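Local coordinates for protein multi-copper Oxidase CueO (Ochrobactrum, PDB 6EVG) that oxidises lignin model compounds and lignosulfonate as a laccase-like multicopper oxidase, probably passing the electrons through bound copper to molecular oxygen, at residues 157-163 against 219-223; 202-206 against 296-300; 252-256 against 315-321. One frame throughout, in Å; residues are numbered along the deposited sequence.

Contact 1 (157-163 against 219-223); sequences DAERGLP and IVRLR
Pro163 meets Arg221 where the loop 157-163 runs up against strand 219-223, their CA atoms, 5.8 Å apart, being the nearest such pair across the two segments. The proline ring lies against the strand, with its CG 3.3 Å from Ile219 O and 4.0 Å from Ile219 CG2. Arg221 leaves the strand fully extended, CG anti to the backbone N (chi1 -180°), and this carries its guanidinium past Pro163 to Asp157. There NH1 donates to Pro163 O at 2.9 Å, while NH1 and NH2 together take the single oxygen Asp157 OD2, at 2.8 Å from NH1; both come from above the carboxylate plane. The loop leads from strand 148-153 to strand 170-178, probably the passage from the first to the second cupredoxin-like domain of three, and these bonds tie it to a seven-stranded sheet. Asp157 OD1 is taken by Arg160 NH1, which makes a salt-bridge network of the three residues. Leu162 CD1 sits over one face of the Arg221 guanidinium; over the other, 3.3 Å above the plane, lies Arg223 NH2. Glu271 and Asp170 bring further carboxylates to this arginine pair, and a water bridges Asp157 OD2 to Arg223 NH2.

Contact 2 (202-206 against 296-300); sequences NLIVN and LHLMR
Leu203 CD1 meets His297 at its carbonyl O, 3.9 Å away, while the imidazole keeps clear of strand 202-205; the backbone N of Met299, in the histidine's own strand, lies over one face of that ring, 3.5 Å above the plane and toward its rim. The business between the strands is aliphatic. Leu203 CD1 reaches Leu296 CB at 3.7 Å, the two side chains crossing at about a right angle, and its CB meets Leu298 CD2 at 3.9 Å. Val205 splits its branches: CG2 packs on Leu298 CD2, whereas CG1 touches the sulfur Met299 SD at 4.0 Å. Leu298 and Met299 form a classic beta bulge opposite Leu284, so two successive residues can both serve this interface. Strand 202-205 belongs to the seven-stranded sheet and strand 296-300 to a five-stranded one; their axes come within 6.7 Å and diverge by only 24°, near one margin of what is probably a cupredoxin-type beta sandwich, where its two sheets draw together. Beside the apolar patch a water lies 2.7 Å from both Leu203 O and Leu298 O. With no direct hydrogen bond between the segments, adhesion here should rest on close apolar packing, with water linking the backbone carbonyls.

Contact 3 (252-256 against 315-321); sequences FIGNP and PDRLDGP
Phe252 and Leu318 are brought together by like first torsions: each holds CG anti to its own carbonyl carbon (chi1 -62° and -64°), so that Phe252 CD1 and Leu318 CD1 come within 4.0 Å. The leucine approaches the ring at a slant, and the same methyl, CD1, also rests on Pro256 CG at 3.7 Å, bridging the aromatic and the proline. Nearer the backbone, Leu318 CB presses on Ile253 O at 3.4 Å. Val246 touches both Leu318 and Pro256 and extends the apolar cluster to the neighbouring strand 243-248. Strand 251-259 is an outermost strand of the seven-stranded sheet in the second cupredoxin-like domain, and turns a corner at Gly254 and Asn255; the segment 315-321, without regular structure, belongs to the long passage that probably leads on to the third domain. It is pinned at that corner by a nearly straight hydrogen bond, Leu318 N to Gly254 O, 2.9 Å with 169° at the hydrogen. Two CA-H...O contacts flank it, Arg317 CA to Gly254 O and Gly254 CA to Leu318 O, each 3.3 Å. Gly320 CA closes to 3.4 Å on Phe252 O. Asp319 OD1 comes obliquely to Phe252 CD2 and forms a salt bridge with Arg160. Two waters bridge the backbones, one joining Gly254 N to Pro321 O, the other Pro256 O to Asp316 O.

All three contacts reach the seven-stranded sheet of the second domain. Contacts 1 and 3 lie together, centres 12 Å apart, and touch through a salt bridge and through Leu162 on Phe252, so the loops that probably lead into and out of this domain are fastened to each other as well as to the sheet. Contact 2 lies apart, its centre 24 Å from that of contact 1 and 29 Å from that of contact 3, and joins this sheet to its five-stranded partner. Along the chain, contact 2 interleaves with both others, whereas contact 1 closes before contact 3 opens. The copper ligands His434, Cys490 and His495 are in none of them.

Contact 1 (157-163 against 219-223)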
ATOM      1  N   ASP A 157      19.289  -7.830  -8.329  1.00 10.82           N
ATOM      2  CA  ASP A 157      18.421  -8.954  -7.977  1.00 10.50           C
ATOM      3  C   ASP A 157      18.962 -10.303  -8.416  1.00 10.99           C
ATOM      4  O   ASP A 157      18.754 -11.305  -7.724  1.00 11.81           O
ATOM      5  CB  ASP A 157      17.000  -8.752  -8.414  1.00 10.80           C
ATOM      6  CG  ASP A 157      16.268  -7.703  -7.583  1.00 11.29           C
ATOM      7  OD1 ASP A 157      16.821  -7.081  -6.669  1.00 11.93           O
ATOM      8  OD2 ASP A 157      15.038  -7.498  -7.864  1.00 12.59           O
ATOM      9  N   ALA A 158      19.615 -10.338  -9.558  1.00 12.65           N
ATOM     10  CA  ALA A 158      20.219 -11.621 -10.013  1.00 14.42           C
ATOM     11  C   ALA A 158      21.264 -12.101  -9.013  1.00 15.16           C
ATOM     12  O   ALA A 158      21.288 -13.314  -8.700  1.00 16.76           O
ATOM     13  CB  ALA A 158      20.806 -11.500 -11.407  1.00 18.40           C
ATOM     14  N   GLU A 159      22.092 -11.194  -8.518  1.00 15.02           N
ATOM     15  CA  GLU A 159      23.102 -11.545  -7.525  1.00 15.68           C
ATOM     16  C   GLU A 159      22.450 -12.005  -6.206  1.00 14.80           C
ATOM     17  O   GLU A 159      23.006 -12.846  -5.509  1.00 16.78           O
ATOM     18  CB  GLU A 159      24.034 -10.358  -7.252  1.00 19.23           C
ATOM     19  CG  GLU A 159      25.175 -10.689  -6.319  1.00 27.88           C
ATOM     20  CD  GLU A 159      26.048  -9.494  -5.979  1.00 36.18           C
ATOM     21  OE1 GLU A 159      26.000  -8.465  -6.703  1.00 46.19           O
ATOM     22  OE2 GLU A 159      26.793  -9.601  -4.981  1.00 49.81           O
ATOM     23  N   ARG A 160      21.268 -11.478  -5.899  1.00 12.10           N
ATOM     24  CA  ARG A 160      20.518 -11.906  -4.724  1.00 13.06           C
ATOM     25  C   ARG A 160      19.878 -13.295  -4.896  1.00 11.96           C
ATOM     26  O   ARG A 160      19.350 -13.843  -3.943  1.00 15.23           O
ATOM     27  CB  ARG A 160      19.409 -10.887  -4.387  1.00 11.26           C
ATOM     28  CG  ARG A 160      19.933  -9.511  -3.939  1.00 11.57           C
ATOM     29  CD  ARG A 160      18.784  -8.559  -3.669  1.00 11.73           C
ATOM     30  NE  ARG A 160      19.316  -7.293  -3.169  1.00 12.84           N
ATOM     31  CZ  ARG A 160      19.480  -6.198  -3.880  1.00 12.43           C
ATOM     32  NH1 ARG A 160      19.007  -6.074  -5.096  1.00 11.96           N
ATOM     33  NH2 ARG A 160      20.130  -5.183  -3.321  1.00 13.72           N
ATOM     34  N   GLY A 161      19.812 -13.783  -6.122  1.00 11.63           N
ATOM     35  CA  GLY A 161      19.105 -15.008  -6.369  1.00 12.58           C
ATOM     36  C   GLY A 161      17.613 -14.880  -6.505  1.00 11.76           C
ATOM     37  O   GLY A 161      16.858 -15.825  -6.210  1.00 13.63           O
ATOM     38  N   LEU A 162      17.132 -13.718  -6.921  1.00 10.02           N
ATOM     39  CA  LEU A 162      15.706 -13.461  -6.967  1.00 10.11           C
ATOM     40  C   LEU A 162      15.206 -13.551  -8.400  1.00 10.42           C
ATOM     41  O   LEU A 162      15.859 -13.038  -9.341  1.00 12.59           O
ATOM     42  CB  LEU A 162      15.377 -12.097  -6.442  1.00 10.18           C
ATOM     43  CG  LEU A 162      15.695 -11.856  -4.959  1.00 10.09           C
ATOM     44  CD1 LEU A 162      15.538 -10.404  -4.561  1.00 12.09           C
ATOM     45  CD2 LEU A 162      14.873 -12.736  -4.069  1.00 12.32           C
ATOM     46  N   PRO A 163      14.005 -14.094  -8.617  1.00 10.41           N
ATOM     47  CA  PRO A 163      13.343 -14.017  -9.933  1.00 10.12           C
ATOM     48  C   PRO A 163      13.134 -12.540 -10.293  1.00 10.52           C
ATOM     49  O   PRO A 163      12.775 -11.772  -9.415  1.00 11.06           O
ATOM     50  CB  PRO A 163      12.020 -14.751  -9.696  1.00 10.31           C
ATOM     51  CG  PRO A 163      12.227 -15.611  -8.479  1.00 10.30           C
ATOM     52  CD  PRO A 163      13.148 -14.807  -7.637  1.00 10.40           C
ATOM     53  N   ILE A 219      10.841 -21.164  -9.064  1.00  9.72           N
ATOM     54  CA  ILE A 219      10.583 -20.161  -7.990  1.00 10.06           C
ATOM     55  C   ILE A 219      10.066 -18.879  -8.637  1.00  9.35           C
ATOM     56  O   ILE A 219      10.674 -18.317  -9.568  1.00 10.40           O
ATOM     57  CB  ILE A 219      11.885 -19.873  -7.222  1.00 11.43           C
ATOM     58  CG1 ILE A 219      12.577 -21.075  -6.666  1.00 15.53           C
ATOM     59  CG2 ILE A 219      11.605 -18.816  -6.130  1.00 12.25           C
ATOM     60  CD1 ILE A 219      11.795 -21.828  -5.744  1.00 17.28           C
ATOM     61  N   VAL A 220       8.920 -18.409  -8.127  1.00  8.70           N
ATOM     62  CA  VAL A 220       8.245 -17.232  -8.634  1.00  8.93           C
ATOM     63  C   VAL A 220       8.153 -16.203  -7.529  1.00  8.39           C
ATOM     64  O   VAL A 220       7.806 -16.502  -6.402  1.00  9.07           O
ATOM     65  CB  VAL A 220       6.863 -17.635  -9.176  1.00  9.21           C
ATOM     66  CG1 VAL A 220       5.988 -16.418  -9.524  1.00 10.22           C
ATOM     67  CG2 VAL A 220       7.019 -18.534 -10.375  1.00 11.00           C
ATOM     68  N   ARG A 221       8.428 -14.944  -7.898  1.00  7.62           N
ATOM     69  CA  ARG A 221       8.302 -13.788  -7.004  1.00  7.36           C
ATOM     70  C   ARG A 221       6.950 -13.135  -7.214  1.00  7.70           C
ATOM     71  O   ARG A 221       6.618 -12.765  -8.355  1.00  8.81           O
ATOM     72  CB  ARG A 221       9.435 -12.841  -7.321  1.00  8.08           C
ATOM     73  CG  ARG A 221       9.561 -11.572  -6.558  1.00  8.86           C
ATOM     74  CD  ARG A 221      10.823 -10.820  -7.155  1.00 10.53           C
ATOM     75  NE  ARG A 221      11.216  -9.681  -6.371  1.00 10.05           N
ATOM     76  CZ  ARG A 221      12.323  -9.000  -6.696  1.00  9.67           C
ATOM     77  NH1 ARG A 221      13.067  -9.413  -7.744  1.00  9.80           N
ATOM     78  NH2 ARG A 221      12.662  -7.951  -5.977  1.00 10.67           N
ATOM     79  N   LEU A 222       6.199 -12.989  -6.124  1.00  7.02           N
ATOM     80  CA  LEU A 222       4.906 -12.286  -6.147  1.00  7.45           C
ATOM     81  C   LEU A 222       5.094 -11.038  -5.314  1.00  6.92           C
ATOM     82  O   LEU A 222       5.479 -11.078  -4.147  1.00  8.28           O
ATOM     83  CB  LEU A 222       3.807 -13.171  -5.526  1.00  7.90           C
ATOM     84  CG  LEU A 222       3.641 -14.565  -6.169  1.00  9.01           C
ATOM     85  CD1 LEU A 222       2.626 -15.396  -5.380  1.00 10.44           C
ATOM     86  CD2 LEU A 222       3.222 -14.459  -7.619  1.00  9.36           C
ATOM     87  N   ARG A 223       4.803  -9.878  -5.937  1.00  7.01           N
ATOM     88  CA  ARG A 223       4.924  -8.582  -5.283  1.00  7.09           C
ATOM     89  C   ARG A 223       3.498  -8.175  -4.929  1.00  6.93           C
ATOM     90  O   ARG A 223       2.709  -7.791  -5.800  1.00  7.53           O
ATOM     91  CB  ARG A 223       5.613  -7.577  -6.163  1.00  7.67           C
ATOM     92  CG  ARG A 223       7.003  -8.004  -6.615  1.00  8.98           C
ATOM     93  CD  ARG A 223       7.814  -6.864  -7.106  1.00 10.94           C
ATOM     94  NE  ARG A 223       8.987  -7.237  -7.850  1.00 11.60           N
ATOM     95  CZ  ARG A 223      10.131  -6.548  -7.861  1.00  9.99           C
ATOM     96  NH1 ARG A 223      10.373  -5.624  -6.927  1.00 11.01           N
ATOM     97  NH2 ARG A 223      10.985  -6.793  -8.801  1.00 11.41           N
TER
HETATM   98  O   HOH W   1      13.513  -5.403  -8.523  1.00 12.72           O

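Contact 2 (202-206 against 296-300)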
ATOM      1  N   ASN A 202     -17.045  -8.985  -3.323  1.00 11.51           N
ATOM      2  CA  ASN A 202     -16.382  -9.456  -4.560  1.00 11.49           C
ATOM      3  C   ASN A 202     -14.895  -9.167  -4.436  1.00 10.85           C
ATOM      4  O   ASN A 202     -14.497  -7.991  -4.442  1.00 15.00           O
ATOM      5  CB  ASN A 202     -16.953  -8.726  -5.766  1.00 12.35           C
ATOM      6  CG  ASN A 202     -18.407  -8.906  -5.938  1.00 14.13           C
ATOM      7  OD1 ASN A 202     -18.868  -9.932  -6.399  1.00 21.13           O
ATOM      8  ND2 ASN A 202     -19.177  -7.892  -5.599  1.00 17.84           N
ATOM      9  N   LEU A 203     -14.063 -10.189  -4.356  1.00  9.49           N
ATOM     10  CA  LEU A 203     -12.608  -9.975  -4.276  1.00  8.70           C
ATOM     11  C   LEU A 203     -12.030  -9.910  -5.664  1.00  9.15           C
ATOM     12  O   LEU A 203     -12.485 -10.647  -6.539  1.00 11.36           O
ATOM     13  CB  LEU A 203     -11.965 -11.083  -3.472  1.00  9.85           C
ATOM     14  CG  LEU A 203     -12.541 -11.370  -2.085  1.00 10.67           C
ATOM     15  CD1 LEU A 203     -11.673 -12.383  -1.345  1.00 12.81           C
ATOM     16  CD2 LEU A 203     -12.605 -10.069  -1.234  1.00 11.21           C
ATOM     17  N   ILE A 204     -11.042  -9.048  -5.830  1.00  8.24           N
ATOM     18  CA  ILE A 204     -10.390  -8.879  -7.139  1.00  8.43           C
ATOM     19  C   ILE A 204      -8.872  -8.872  -6.982  1.00  8.07           C
ATOM     20  O   ILE A 204      -8.337  -8.489  -5.940  1.00  8.29           O
ATOM     21  CB  ILE A 204     -10.895  -7.613  -7.862  1.00  8.70           C
ATOM     22  CG1 ILE A 204     -10.695  -6.355  -7.013  1.00  9.00           C
ATOM     23  CG2 ILE A 204     -12.352  -7.801  -8.263  1.00  9.23           C
ATOM     24  CD1 ILE A 204     -10.927  -5.059  -7.770  1.00  9.67           C
ATOM     25  N   VAL A 205      -8.206  -9.310  -8.057  1.00  7.64           N
ATOM     26  CA  VAL A 205      -6.745  -9.231  -8.174  1.00  7.56           C
ATOM     27  C   VAL A 205      -6.435  -8.586  -9.502  1.00  7.48           C
ATOM     28  O   VAL A 205      -6.914  -9.001 -10.553  1.00  8.06           O
ATOM     29  CB  VAL A 205      -6.059 -10.598  -8.030  1.00  8.39           C
ATOM     30  CG1 VAL A 205      -4.541 -10.443  -8.038  1.00  8.58           C
ATOM     31  CG2 VAL A 205      -6.543 -11.349  -6.778  1.00  8.45           C
ATOM     32  N   ASN A 206      -5.638  -7.501  -9.440  1.00  7.38           N
ATOM     33  CA  ASN A 206      -5.315  -6.735 -10.646  1.00  7.97           C
ATOM     34  C   ASN A 206      -6.555  -6.391 -11.444  1.00  8.29           C
ATOM     35  O   ASN A 206      -6.537  -6.362 -12.669  1.00 10.16           O
ATOM     36  CB  ASN A 206      -4.234  -7.426 -11.508  1.00  8.12           C
ATOM     37  CG  ASN A 206      -2.907  -7.528 -10.795  1.00  8.26           C
ATOM     38  OD1 ASN A 206      -2.739  -7.018  -9.674  1.00  8.98           O
ATOM     39  ND2 ASN A 206      -1.929  -8.183 -11.442  1.00  8.66           N
ATOM     40  N   LEU A 296     -11.871 -17.417   1.364  1.00 10.40           N
ATOM     41  CA  LEU A 296     -12.442 -16.972   0.102  1.00 10.69           C
ATOM     42  C   LEU A 296     -11.369 -17.078  -0.994  1.00  9.76           C
ATOM     43  O   LEU A 296     -10.190 -16.823  -0.746  1.00 10.65           O
ATOM     44  CB  LEU A 296     -12.908 -15.517   0.214  1.00 11.50           C
ATOM     45  CG  LEU A 296     -13.927 -15.213   1.298  1.00 13.65           C
ATOM     46  CD1 LEU A 296     -14.211 -13.720   1.353  1.00 15.66           C
ATOM     47  CD2 LEU A 296     -15.187 -16.003   1.101  1.00 18.06           C
ATOM     48  N   HIS A 297     -11.813 -17.408  -2.200  1.00 10.77           N
ATOM     49  CA  HIS A 297     -10.925 -17.525  -3.351  1.00 10.81           C
ATOM     50  C   HIS A 297     -10.477 -16.126  -3.842  1.00 10.51           C
ATOM     51  O   HIS A 297     -11.316 -15.233  -4.051  1.00 12.10           O
ATOM     52  CB  HIS A 297     -11.663 -18.219  -4.479  1.00 11.57           C
ATOM     53  CG  HIS A 297     -10.823 -18.504  -5.671  1.00 11.71           C
ATOM     54  ND1 HIS A 297      -9.954 -19.565  -5.740  1.00 13.62           N
ATOM     55  CD2 HIS A 297     -10.734 -17.850  -6.853  1.00 11.66           C
ATOM     56  CE1 HIS A 297      -9.363 -19.532  -6.933  1.00 12.22           C
ATOM     57  NE2 HIS A 297      -9.826 -18.514  -7.628  1.00 12.27           N
ATOM     58  N   LEU A 298      -9.173 -15.974  -4.047  1.00  9.59           N
ATOM     59  CA  LEU A 298      -8.618 -14.814  -4.733  1.00  9.15           C
ATOM     60  C   LEU A 298      -8.296 -15.075  -6.191  1.00  8.92           C
ATOM     61  O   LEU A 298      -8.707 -14.341  -7.072  1.00  9.90           O
ATOM     62  CB  LEU A 298      -7.381 -14.274  -4.007  1.00  9.07           C
ATOM     63  CG  LEU A 298      -7.699 -13.478  -2.722  1.00 10.56           C
ATOM     64  CD1 LEU A 298      -6.467 -13.345  -1.862  1.00 10.96           C
ATOM     65  CD2 LEU A 298      -8.169 -12.064  -3.114  1.00 12.73           C
ATOM     66  N   MET A 299      -7.474 -16.112  -6.461  1.00  9.28           N
ATOM     67  CA  MET A 299      -7.013 -16.393  -7.803  1.00  9.18           C
ATOM     68  C   MET A 299      -6.416 -17.787  -7.868  1.00  9.36           C
ATOM     69  O   MET A 299      -6.218 -18.415  -6.808  1.00 10.06           O
ATOM     70  CB  MET A 299      -5.970 -15.355  -8.264  1.00  9.08           C
ATOM     71  CG  MET A 299      -4.702 -15.383  -7.453  1.00  9.92           C
ATOM     72  SD  MET A 299      -3.404 -14.303  -8.072  1.00 10.28           S
ATOM     73  CE  MET A 299      -2.975 -15.093  -9.588  1.00 12.30           C
ATOM     74  N   ARG A 300      -6.167 -18.257  -9.076  1.00  9.58           N
ATOM     75  CA  ARG A 300      -5.560 -19.568  -9.294  1.00 10.15           C
ATOM     76  C   ARG A 300      -4.237 -19.440 -10.012  1.00 10.41           C
ATOM     77  O   ARG A 300      -4.126 -18.614 -10.902  1.00 11.75           O
ATOM     78  CB  ARG A 300      -6.542 -20.447 -10.090  1.00 11.60           C
ATOM     79  CG  ARG A 300      -6.021 -21.900 -10.302  1.00 13.46           C
ATOM     80  CD  ARG A 300      -7.139 -22.783 -10.766  1.00 16.65           C
ATOM     81  NE  ARG A 300      -6.829 -24.186 -10.838  1.00 24.10           N
ATOM     82  CZ  ARG A 300      -6.760 -25.090  -9.832  1.00 28.63           C
ATOM     83  NH1 ARG A 300      -6.805 -24.741  -8.566  1.00 33.66           N
ATOM     84  NH2 ARG A 300      -6.568 -26.386 -10.126  1.00 35.29           N
TER
HETATM   85  O   HOH W   2     -12.762 -14.093  -6.040  1.00 25.65           O
HETATM   86  O   HOH W   3     -10.855 -12.730  -7.123  1.00 28.12           O

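Contact 3 (252-256 against 315-321)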
ATOM      1  N   PHE A 252      14.324  -5.290   1.422  1.00  8.14           N
ATOM      2  CA  PHE A 252      14.657  -6.682   1.766  1.00  8.58           C
ATOM      3  C   PHE A 252      14.884  -6.843   3.238  1.00  9.24           C
ATOM      4  O   PHE A 252      15.368  -5.956   3.960  1.00 10.71           O
ATOM      5  CB  PHE A 252      15.860  -7.144   0.955  1.00  9.65           C
ATOM      6  CG  PHE A 252      15.649  -7.147  -0.510  1.00  9.60           C
ATOM      7  CD1 PHE A 252      14.633  -7.913  -1.092  1.00  9.61           C
ATOM      8  CD2 PHE A 252      16.408  -6.309  -1.376  1.00 11.08           C
ATOM      9  CE1 PHE A 252      14.411  -7.904  -2.435  1.00 11.11           C
ATOM     10  CE2 PHE A 252      16.149  -6.314  -2.744  1.00 12.03           C
ATOM     11  CZ  PHE A 252      15.158  -7.100  -3.276  1.00 12.57           C
ATOM     12  N   ILE A 253      14.613  -8.084   3.676  1.00 10.01           N
ATOM     13  CA  ILE A 253      15.014  -8.538   5.027  1.00 11.55           C
ATOM     14  C   ILE A 253      16.203  -9.453   4.903  1.00 11.10           C
ATOM     15  O   ILE A 253      16.322 -10.221   3.953  1.00 11.79           O
ATOM     16  CB  ILE A 253      13.925  -9.141   5.829  1.00 12.96           C
ATOM     17  CG1 ILE A 253      13.259 -10.263   5.099  1.00 11.83           C
ATOM     18  CG2 ILE A 253      12.966  -8.076   6.319  1.00 16.71           C
ATOM     19  CD1 ILE A 253      12.401 -11.175   6.006  1.00 13.99           C
ATOM     20  N   GLY A 254      17.083  -9.331   5.890  1.00 11.97           N
ATOM     21  CA  GLY A 254      18.316 -10.096   5.847  1.00 12.94           C
ATOM     22  C   GLY A 254      18.145 -11.602   5.869  1.00 11.28           C
ATOM     23  O   GLY A 254      18.864 -12.302   5.177  1.00 11.86           O
ATOM     24  N   ASN A 255      17.148 -12.055   6.640  1.00 11.34           N
ATOM     25  CA  ASN A 255      16.862 -13.495   6.806  1.00 11.94           C
ATOM     26  C   ASN A 255      15.432 -13.794   6.386  1.00 10.44           C
ATOM     27  O   ASN A 255      14.548 -13.842   7.213  1.00 12.38           O
ATOM     28  CB  ASN A 255      17.142 -13.880   8.262  1.00 13.31           C
ATOM     29  CG  ASN A 255      18.542 -13.413   8.719  1.00 13.68           C
ATOM     30  OD1 ASN A 255      19.535 -13.639   8.047  1.00 13.52           O
ATOM     31  ND2 ASN A 255      18.609 -12.768   9.841  1.00 16.34           N
ATOM     32  N   PRO A 256      15.215 -13.995   5.068  1.00 10.57           N
ATOM     33  CA  PRO A 256      13.865 -14.310   4.557  1.00 11.29           C
ATOM     34  C   PRO A 256      13.195 -15.396   5.400  1.00 10.46           C
ATOM     35  O   PRO A 256      13.834 -16.416   5.818  1.00 11.38           O
ATOM     36  CB  PRO A 256      14.117 -14.794   3.150  1.00 13.23           C
ATOM     37  CG  PRO A 256      15.311 -13.991   2.699  1.00 13.71           C
ATOM     38  CD  PRO A 256      16.180 -13.822   3.975  1.00 11.42           C
ATOM     39  N   PRO A 315      16.797 -18.292  -1.986  1.00 13.47           N
ATOM     40  CA  PRO A 315      17.767 -17.567  -1.220  1.00 13.86           C
ATOM     41  C   PRO A 315      17.500 -17.656   0.306  1.00 12.81           C
ATOM     42  O   PRO A 315      16.344 -17.583   0.723  1.00 15.74           O
ATOM     43  CB  PRO A 315      17.557 -16.125  -1.706  1.00 16.46           C
ATOM     44  CG  PRO A 315      16.123 -16.040  -2.039  1.00 17.23           C
ATOM     45  CD  PRO A 315      15.793 -17.389  -2.593  1.00 14.67           C
ATOM     46  N   ASP A 316      18.592 -17.809   1.059  1.00 13.10           N
ATOM     47  CA  ASP A 316      18.514 -17.797   2.527  1.00 12.69           C
ATOM     48  C   ASP A 316      18.914 -16.513   3.168  1.00 12.59           C
ATOM     49  O   ASP A 316      18.475 -16.249   4.279  1.00 13.09           O
ATOM     50  CB  ASP A 316      19.402 -18.900   3.089  1.00 14.96           C
ATOM     51  CG  ASP A 316      18.894 -20.303   2.781  1.00 14.03           C
ATOM     52  OD1 ASP A 316      17.662 -20.514   2.617  1.00 16.16           O
ATOM     53  OD2 ASP A 316      19.790 -21.164   2.745  1.00 17.83           O
ATOM     54  N   ARG A 317      19.742 -15.724   2.495  1.00 12.52           N
ATOM     55  CA  ARG A 317      20.228 -14.485   3.080  1.00 13.18           C
ATOM     56  C   ARG A 317      20.202 -13.360   2.022  1.00 12.54           C
ATOM     57  O   ARG A 317      20.513 -13.603   0.900  1.00 16.07           O
ATOM     58  CB  ARG A 317      21.664 -14.637   3.640  1.00 17.33           C
ATOM     59  CG  ARG A 317      22.091 -13.449   4.500  1.00 22.92           C
ATOM     60  CD  ARG A 317      23.294 -13.736   5.373  1.00 30.08           C
ATOM     61  NE  ARG A 317      24.415 -14.007   4.548  1.00 41.79           N
ATOM     62  CZ  ARG A 317      25.456 -13.210   4.508  1.00 37.38           C
ATOM     63  NH1 ARG A 317      25.447 -12.091   5.208  1.00 27.62           N
ATOM     64  NH2 ARG A 317      26.480 -13.529   3.768  1.00 29.80           N
ATOM     65  N   LEU A 318      19.758 -12.178   2.443  1.00 12.13           N
ATOM     66  CA  LEU A 318      19.738 -10.998   1.602  1.00 11.60           C
ATOM     67  C   LEU A 318      20.404  -9.842   2.340  1.00 12.16           C
ATOM     68  O   LEU A 318      20.701  -9.936   3.541  1.00 15.04           O
ATOM     69  CB  LEU A 318      18.300 -10.658   1.208  1.00 10.73           C
ATOM     70  CG  LEU A 318      17.581 -11.700   0.354  1.00 11.29           C
ATOM     71  CD1 LEU A 318      16.129 -11.337   0.230  1.00 11.93           C
ATOM     72  CD2 LEU A 318      18.232 -11.873  -1.015  1.00 12.95           C
ATOM     73  N   ASP A 319      20.541  -8.696   1.662  1.00 13.51           N
ATOM     74  CA  ASP A 319      21.100  -7.482   2.219  1.00 13.58           C
ATOM     75  C   ASP A 319      20.002  -6.639   2.864  1.00 15.29           C
ATOM     76  O   ASP A 319      19.464  -5.739   2.254  1.00 23.12           O
ATOM     77  CB  ASP A 319      21.801  -6.696   1.110  1.00 14.67           C
ATOM     78  CG  ASP A 319      20.902  -6.381  -0.101  1.00 15.97           C
ATOM     79  OD1 ASP A 319      20.211  -7.296  -0.594  1.00 17.86           O
ATOM     80  OD2 ASP A 319      20.920  -5.231  -0.618  1.00 18.11           O
ATOM     81  N   GLY A 320      19.673  -6.894   4.071  1.00 17.59           N
ATOM     82  CA  GLY A 320      18.683  -6.140   4.797  1.00 17.11           C
ATOM     83  C   GLY A 320      19.336  -5.428   5.957  1.00 16.89           C
ATOM     84  O   GLY A 320      20.538  -5.564   6.204  1.00 20.08           O
ATOM     85  N   PRO A 321      18.557  -4.625   6.704  1.00 14.66           N
ATOM     86  CA  PRO A 321      19.045  -3.923   7.838  1.00 16.00           C
ATOM     87  C   PRO A 321      19.401  -4.875   8.991  1.00 17.44           C
ATOM     88  O   PRO A 321      18.862  -5.963   9.110  1.00 17.13           O
ATOM     89  CB  PRO A 321      17.923  -2.976   8.178  1.00 17.07           C
ATOM     90  CG  PRO A 321      16.705  -3.662   7.713  1.00 14.75           C
ATOM     91  CD  PRO A 321      17.143  -4.333   6.447  1.00 14.28           C
TER
HETATM   92  O   HOH W   4      16.779  -7.279   7.843  1.00 19.14           O
HETATM   93  O   HOH W   5      16.599 -16.865   6.247  1.00 13.89           O